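Exotoxin 6 (Staphylococcus aureus subsp. aureus Mu50, PDB 4ZYS) probably acts as a secreted superantigen-like toxin that joins an OB-fold domain to a beta-grasp domain and may bind sugars. Local coordinates at residues T168-L171 against S172-L175; L13-Y16 against Y17-V21; R138-A141 against I142-G146. All blocks are in the same frame, centred on the assembly; numbering follows the deposited sequence.

Contact 1: T168-L171 against S172-L175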
loop_
_atom_site.group_PDB
_atom_site.type_symbol
_atom_site.label_atom_id
_atom_site.label_comp_id
_atom_site.label_asym_id
_atom_site.label_seq_id
_atom_site.Cartn_x
_atom_site.Cartn_y
_atom_site.Cartn_z
ATOM N N THR A 168 12.658 1.444 -0.289
ATOM C CA THR A 168 12.639 2.406 0.819
ATOM C C THR A 168 11.487 3.394 0.638
ATOM O O THR A 168 11.209 3.824 -0.474
ATOM C CB THR A 168 13.964 3.139 1.004
ATOM O OG1 THR A 168 14.170 3.966 -0.133
ATOM C CG2 THR A 168 15.133 2.199 1.200
ATOM N N ILE A 169 10.804 3.711 1.746
ATOM C CA ILE A 169 9.671 4.626 1.792
ATOM C C ILE A 169 9.909 5.670 2.874
ATOM O O ILE A 169 9.994 5.312 4.049
ATOM C CB ILE A 169 8.314 3.891 2.004
ATOM C CG1 ILE A 169 8.120 2.720 0.972
ATOM C CG2 ILE A 169 7.174 4.907 1.959
ATOM C CD1 ILE A 169 6.845 1.804 1.159
ATOM N N ASP A 170 9.986 6.959 2.473
ATOM C CA ASP A 170 10.191 8.097 3.368
ATOM C C ASP A 170 8.901 8.351 4.168
ATOM O O ASP A 170 7.820 8.480 3.601
ATOM C CB ASP A 170 10.631 9.317 2.537
ATOM C CG ASP A 170 10.890 10.622 3.264
ATOM O OD1 ASP A 170 10.770 10.651 4.516
ATOM O OD2 ASP A 170 11.172 11.625 2.581
ATOM N N LEU A 171 9.018 8.336 5.494
ATOM C CA LEU A 171 7.869 8.463 6.389
ATOM C C LEU A 171 7.326 9.875 6.501
ATOM O O LEU A 171 6.171 10.053 6.926
ATOM C CB LEU A 171 8.227 7.930 7.787
ATOM C CG LEU A 171 8.237 6.388 7.917
ATOM C CD1 LEU A 171 8.559 5.945 9.365
ATOM C CD2 LEU A 171 6.896 5.784 7.484
ATOM N N SER A 172 8.132 10.881 6.127
ATOM C CA SER A 172 7.737 12.291 6.227
ATOM C C SER A 172 6.845 12.726 5.056
ATOM O O SER A 172 6.332 13.848 5.067
ATOM C CB SER A 172 8.970 13.196 6.342
ATOM O OG SER A 172 9.697 13.262 5.133
ATOM N N GLN A 173 6.643 11.846 4.054
ATOM C CA GLN A 173 5.764 12.139 2.904
ATOM C C GLN A 173 4.805 11.018 2.718
ATOM O O GLN A 173 5.140 9.904 3.121
ATOM C CB GLN A 173 6.588 12.284 1.588
ATOM C CG GLN A 173 7.663 13.377 1.561
ATOM C CD GLN A 173 7.107 14.785 1.640
ATOM O OE1 GLN A 173 5.985 15.072 1.198
ATOM N NE2 GLN A 173 7.901 15.699 2.183
ATOM N N LYS A 174 3.670 11.240 2.018
ATOM C CA LYS A 174 2.825 10.112 1.597
ATOM C C LYS A 174 3.645 9.313 0.585
ATOM O O LYS A 174 4.546 9.891 -0.027
ATOM C CB LYS A 174 1.512 10.581 0.929
ATOM C CG LYS A 174 0.509 11.299 1.836
ATOM C CD LYS A 174 -0.874 11.344 1.231
ATOM C CE LYS A 174 -1.102 12.361 0.143
ATOM N NZ LYS A 174 -2.431 12.166 -0.499
ATOM N N LEU A 175 3.337 8.026 0.354
ATOM C CA LEU A 175 4.020 7.248 -0.692
ATOM C C LEU A 175 3.751 7.904 -2.049
ATOM O O LEU A 175 2.637 8.415 -2.250
ATOM C CB LEU A 175 3.494 5.804 -0.688
ATOM C CG LEU A 175 3.986 4.838 -1.774
ATOM C CD1 LEU A 175 5.463 4.577 -1.646
ATOM C CD2 LEU A 175 3.207 3.522 -1.716
#
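Beyond Asp170, the last residue of strand 166-170, a type I beta turn from Asp170 to Gln173 folds the chain back on itself, bringing CA of Ile169 within 6.7 Å of CA of Leu175. Asp170 organises the turn with its carboxylate. Its OD1 accepts two bonds from Ser172: OG donates at 2.9 Å from OD1, and the backbone N of Ser172 donates to the same OD1 at 3.1 Å. The second bond is nearly straight, with 161° at the hydrogen, and makes an Asx turn within the beta turn. Both donors reach OD1 from one face of the carboxylate. The N-H rises 52° out of that plane, whereas the hydroxyl comes closer to it, on the syn side. Ser172 can offer both groups because its OG lies between backbone N and carbonyl carbon (chi1 71°), a short polar arm folded beside its own N-H. Aspartate and serine suit a solvent-facing turn, where the side chains supply its bonds.

Asp170 and Gln173 run side by side, with OD2 of Asp170 4.1 Å from CG of Gln173. The amide NE2 of Gln173 is taken by Lys6 O. Inside the turn, Asp170 O and Gln173 O are only 3.1 Å apart; NH1 of Arg138, salt-bridged to Asp134, donates to the latter, which would ease the repulsion between two acceptors. On the buried side, Leu175 uses CD1 alone to meet Ile169, 4.0 Å from its CG2, as branched aliphatic chains crossing at a slant.

This buried pair lies between the edge strand and helix 130-145, near helix 10-17. Ile169 and Leu175 both pack on Asp134 of helix 130-145, while Ile169 and Leu171 rest on Ile157 of strand 155-161. From helix 10-17, Tyr17 OH bonds to Leu175 N.

Contact 2: L13-Y16 against Y17-V21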
loop_
_atom_site.group_PDB
_atom_site.type_symbol
_atom_site.label_atom_id
_atom_site.label_comp_id
_atom_site.label_asym_id
_atom_site.label_seq_id
_atom_site.Cartn_x
_atom_site.Cartn_y
_atom_site.Cartn_z
ATOM N N LEU A 13 -0.668 13.555 7.425
ATOM C CA LEU A 13 -0.180 12.165 7.342
ATOM C C LEU A 13 -0.990 11.230 8.282
ATOM O O LEU A 13 -1.428 10.165 7.858
ATOM C CB LEU A 13 1.326 12.111 7.654
ATOM C CG LEU A 13 2.236 12.946 6.712
ATOM C CD1 LEU A 13 3.577 13.230 7.351
ATOM C CD2 LEU A 13 2.430 12.288 5.371
ATOM N N LYS A 14 -1.281 11.672 9.500
ATOM C CA LYS A 14 -2.097 10.896 10.427
ATOM C C LYS A 14 -3.498 10.658 9.845
ATOM O O LYS A 14 -3.945 9.513 9.818
ATOM C CB LYS A 14 -2.198 11.581 11.797
ATOM C CG LYS A 14 -2.521 10.600 12.924
ATOM C CD LYS A 14 -2.841 11.325 14.217
ATOM C CE LYS A 14 -3.183 10.404 15.367
ATOM N NZ LYS A 14 -4.573 9.851 15.283
ATOM N N HIS A 15 -4.163 11.728 9.364
ATOM C CA HIS A 15 -5.508 11.658 8.805
ATOM C C HIS A 15 -5.552 10.678 7.608
ATOM O O HIS A 15 -6.377 9.755 7.582
ATOM C CB HIS A 15 -6.003 13.064 8.398
ATOM C CG HIS A 15 -7.350 13.034 7.755
ATOM N ND1 HIS A 15 -8.517 12.900 8.516
ATOM C CD2 HIS A 15 -7.678 13.021 6.440
ATOM C CE1 HIS A 15 -9.511 12.870 7.638
ATOM N NE2 HIS A 15 -9.058 12.937 6.376
ATOM N N TYR A 16 -4.620 10.848 6.657
ATOM C CA TYR A 16 -4.535 10.009 5.466
ATOM C C TYR A 16 -4.319 8.542 5.840
ATOM O O TYR A 16 -5.075 7.676 5.376
ATOM C CB TYR A 16 -3.407 10.515 4.533
ATOM C CG TYR A 16 -3.286 9.723 3.255
ATOM C CD1 TYR A 16 -4.141 9.956 2.185
ATOM C CD2 TYR A 16 -2.340 8.711 3.127
ATOM C CE1 TYR A 16 -4.050 9.214 1.016
ATOM C CE2 TYR A 16 -2.235 7.966 1.958
ATOM C CZ TYR A 16 -3.100 8.214 0.910
ATOM O OH TYR A 16 -3.009 7.483 -0.242
ATOM N N TYR A 17 -3.320 8.259 6.714
ATOM C CA TYR A 17 -2.980 6.893 7.085
ATOM C C TYR A 17 -3.937 6.279 8.131
ATOM O O TYR A 17 -3.839 5.079 8.366
ATOM C CB TYR A 17 -1.512 6.791 7.493
ATOM C CG TYR A 17 -0.652 6.817 6.243
ATOM C CD1 TYR A 17 -0.661 5.748 5.348
ATOM C CD2 TYR A 17 0.021 7.979 5.858
ATOM C CE1 TYR A 17 0.052 5.796 4.159
ATOM C CE2 TYR A 17 0.750 8.031 4.674
ATOM C CZ TYR A 17 0.778 6.930 3.835
ATOM O OH TYR A 17 1.483 6.969 2.652
ATOM N N ASN A 18 -4.946 7.028 8.620
ATOM C CA ASN A 18 -5.993 6.484 9.498
ATOM C C ASN A 18 -7.303 6.226 8.704
ATOM O O ASN A 18 -8.278 5.759 9.288
ATOM C CB ASN A 18 -6.272 7.415 10.698
ATOM C CG ASN A 18 -5.274 7.256 11.834
ATOM O OD1 ASN A 18 -4.613 6.224 11.986
ATOM N ND2 ASN A 18 -5.134 8.278 12.659
ATOM N N LYS A 19 -7.327 6.545 7.381
ATOM C CA LYS A 19 -8.516 6.376 6.518
ATOM C C LYS A 19 -8.937 4.905 6.437
ATOM O O LYS A 19 -8.066 4.049 6.292
ATOM C CB LYS A 19 -8.256 6.912 5.100
ATOM C CG LYS A 19 -8.257 8.419 4.980
ATOM C CD LYS A 19 -7.781 8.834 3.599
ATOM C CE LYS A 19 -8.120 10.259 3.220
ATOM N NZ LYS A 19 -9.386 10.338 2.450
ATOM N N PRO A 20 -10.242 4.574 6.552
ATOM C CA PRO A 20 -10.648 3.155 6.456
ATOM C C PRO A 20 -10.267 2.550 5.101
ATOM O O PRO A 20 -10.329 3.212 4.070
ATOM C CB PRO A 20 -12.170 3.200 6.636
ATOM C CG PRO A 20 -12.466 4.541 7.224
ATOM C CD PRO A 20 -11.417 5.460 6.679
ATOM N N VAL A 21 -9.881 1.290 5.106
ATOM C CA VAL A 21 -9.440 0.610 3.895
ATOM C C VAL A 21 -10.494 -0.412 3.392
ATOM O O VAL A 21 -11.150 -1.064 4.185
ATOM C CB VAL A 21 -8.060 -0.035 4.194
ATOM C CG1 VAL A 21 -7.846 -1.324 3.416
ATOM C CG2 VAL A 21 -6.942 0.966 3.912
#
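Tyr16 and Tyr17 close helix 10-17, the N-terminal helix that leads through a short loop into strand 21-24 of the OB-fold domain. Among the backbone bonds, Tyr17 N donates to Leu13 O at 2.9 Å, an ordinary alpha-helical step. Asn18 N also bonds to His15 O and Lys19 N to Tyr16 O, both at 3.2 Å and three residues back, with each donor well above the plane of its carbonyl.

Aromatic packing comes next. The two tyrosine rings form a T-shaped pair, planes 83° apart, in which Tyr16 presents an edge: its CD2 stands 3.5 Å above the plane of the Tyr17 ring, over the centre. Differing first torsions bring these neighbours together, edge to face: CG of Tyr16 is anti to its N (chi1 -178°), whereas that of Tyr17 sits beside its N. Lys19 adds an aliphatic contact, CD to Tyr16 CD1 at 4.1 Å.

The polar ends bind other parts of the fold. Tyr16 OH bonds to Glu76 and Tyr17 OH to Asp134, while Lys174 lies against Tyr16 as a cation-pi partner. Lys19 NZ is gripped by the carbonyls of Arg75 and Gly77, and His15 NE2 bonds to Asp78. Tyrosine fits here by joining an apolar ring to a reaching hydroxyl. Leu13 O lies at the edge of the Tyr17 ring, near its plane, 3.3 Å from CD2 of Tyr17.

Contact 3: R138-A141 against I142-G146; sequences RERA and IKQHG
Gln144 N donates to Arg140 O at 2.9 Å with 162° at the hydrogen, one rung of the alpha-helical ladder at the end of helix 130-145. Lys143 N to Glu139 O and Ile142 N to Arg138 O match it in length, though the Ile142 bond is less straight. The bond from His145 N to Ala141 O is bent further, its donor above the carbonyl plane.

Side chains one turn apart follow the same ladder. Gln144 runs alongside Arg140, its OE1 3.4 Å from Arg140 CD. The bends of Arg140 at chi2 and chi3 carry its guanidinium onward to Leu120 O. Glu139 and Lys143 also lie side by side; OE2 and NZ are 4.1 Å apart, too far for a salt bridge, though their charges should attract, and Glu139 OE1 is paired with Arg136. CG1 of Ile142 lies beside its own backbone N (chi1 -68°), which sets it 3.1 Å from Arg138 O, a tight contact; its apolar branches suit the side that meets Tyr17 and Tyr148. Buried Ala141 packs on Leu147.

Gly146 then leaves the helix with phi 64°, a value that glycine adopts readily. With Arg140 and His145 resting on strand 106-111, this is a glycine-terminated helix packed across a beta-grasp sheet.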
loop_
_atom_site.group_PDB
_atom_site.type_symbol
_atom_site.label_atom_id
_atom_site.label_comp_id
_atom_site.label_asym_id
_atom_site.label_seq_id
_atom_site.Cartn_x
_atom_site.Cartn_y
_atom_site.Cartn_z
ATOM N N ARG A 138 2.677 1.763 8.261
ATOM C CA ARG A 138 2.455 3.074 8.867
ATOM C C ARG A 138 1.347 2.967 9.925
ATOM O O ARG A 138 1.496 3.578 10.963
ATOM C CB ARG A 138 2.134 4.138 7.788
ATOM C CG ARG A 138 3.349 4.464 6.887
ATOM C CD ARG A 138 3.219 5.820 6.248
ATOM N NE ARG A 138 3.945 5.897 4.975
ATOM C CZ ARG A 138 4.424 7.018 4.440
ATOM N NH1 ARG A 138 4.301 8.173 5.079
ATOM N NH2 ARG A 138 5.026 6.992 3.261
ATOM N N GLU A 139 0.314 2.131 9.707
ATOM C CA GLU A 139 -0.796 1.863 10.648
ATOM C C GLU A 139 -0.281 1.298 11.981
ATOM O O GLU A 139 -0.701 1.758 13.038
ATOM C CB GLU A 139 -1.796 0.876 10.015
ATOM C CG GLU A 139 -3.007 0.543 10.876
ATOM C CD GLU A 139 -4.001 -0.369 10.190
ATOM O OE1 GLU A 139 -3.563 -1.339 9.528
ATOM O OE2 GLU A 139 -5.221 -0.115 10.319
ATOM N N ARG A 140 0.628 0.319 11.911
ATOM C CA ARG A 140 1.284 -0.335 13.045
ATOM C C ARG A 140 2.150 0.701 13.808
ATOM O O ARG A 140 2.034 0.801 15.024
ATOM C CB ARG A 140 2.122 -1.507 12.490
ATOM C CG ARG A 140 2.883 -2.376 13.482
ATOM C CD ARG A 140 2.082 -3.488 14.119
ATOM N NE ARG A 140 1.425 -4.416 13.185
ATOM C CZ ARG A 140 1.869 -5.630 12.884
ATOM N NH1 ARG A 140 3.017 -6.069 13.384
ATOM N NH2 ARG A 140 1.166 -6.419 12.088
ATOM N N ALA A 141 2.971 1.505 13.089
ATOM C CA ALA A 141 3.812 2.562 13.663
ATOM C C ALA A 141 2.969 3.661 14.356
ATOM O O ALA A 141 3.390 4.185 15.384
ATOM C CB ALA A 141 4.671 3.182 12.577
ATOM N N ILE A 142 1.777 3.985 13.813
ATOM C CA ILE A 142 0.870 4.996 14.368
ATOM C C ILE A 142 0.199 4.468 15.633
ATOM O O ILE A 142 0.226 5.135 16.668
ATOM C CB ILE A 142 -0.182 5.463 13.318
ATOM C CG1 ILE A 142 0.484 6.264 12.168
ATOM C CG2 ILE A 142 -1.331 6.249 13.959
ATOM C CD1 ILE A 142 -0.343 6.300 10.893
ATOM N N LYS A 143 -0.421 3.279 15.530
ATOM C CA LYS A 143 -1.181 2.662 16.614
ATOM C C LYS A 143 -0.299 2.268 17.775
ATOM O O LYS A 143 -0.635 2.592 18.906
ATOM C CB LYS A 143 -1.990 1.449 16.107
ATOM C CG LYS A 143 -3.239 1.843 15.316
ATOM C CD LYS A 143 -4.185 0.651 15.048
ATOM C CE LYS A 143 -5.417 1.097 14.274
ATOM N NZ LYS A 143 -6.491 0.064 14.242
ATOM N N GLN A 144 0.847 1.641 17.520
ATOM C CA GLN A 144 1.696 1.176 18.617
ATOM C C GLN A 144 2.854 2.095 19.008
ATOM O O GLN A 144 3.304 1.998 20.146
ATOM C CB GLN A 144 2.285 -0.193 18.297
ATOM C CG GLN A 144 1.256 -1.296 18.254
ATOM C CD GLN A 144 1.826 -2.629 17.848
ATOM O OE1 GLN A 144 2.962 -2.764 17.375
ATOM N NE2 GLN A 144 1.021 -3.639 18.004
ATOM N N HIS A 145 3.374 2.935 18.107
ATOM C CA HIS A 145 4.565 3.712 18.479
ATOM C C HIS A 145 4.400 5.231 18.362
ATOM O O HIS A 145 5.385 5.964 18.470
ATOM C CB HIS A 145 5.769 3.225 17.653
ATOM C CG HIS A 145 5.965 1.747 17.751
ATOM N ND1 HIS A 145 6.681 1.193 18.782
ATOM C CD2 HIS A 145 5.451 0.750 16.994
ATOM C CE1 HIS A 145 6.633 -0.121 18.598
ATOM N NE2 HIS A 145 5.904 -0.436 17.538
ATOM N N GLY A 146 3.159 5.684 18.229
ATOM C CA GLY A 146 2.813 7.099 18.182
ATOM C C GLY A 146 3.348 7.894 17.005
ATOM O O GLY A 146 3.592 9.096 17.143
#

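How the contacts relate
Contacts 1 and 3 belong to the beta-grasp domain, contact 2 to the start of the OB-fold domain, and their side chains converge where the domains meet. Arg138 is the shared piece: Asp134 holds its guanidinium by a salt bridge, NH1 reaches Gln173 O of contact 1, and CZ lies 3.4 Å from Tyr17 OH of contact 2. Ile142 also packs on Tyr17. Each contact mixes buried residues (Ile169 and Leu175; Tyr16 and Tyr17; Arg138 and Ala141) with exposed ones (Asp170; His15; Lys143 and Gln144). Their chemistry differs: a carboxylate shapes the turn in 168-175, crossed tyrosine rings finish the helix in 13-21, and regular backbone bonds ended by glycine govern 138-146.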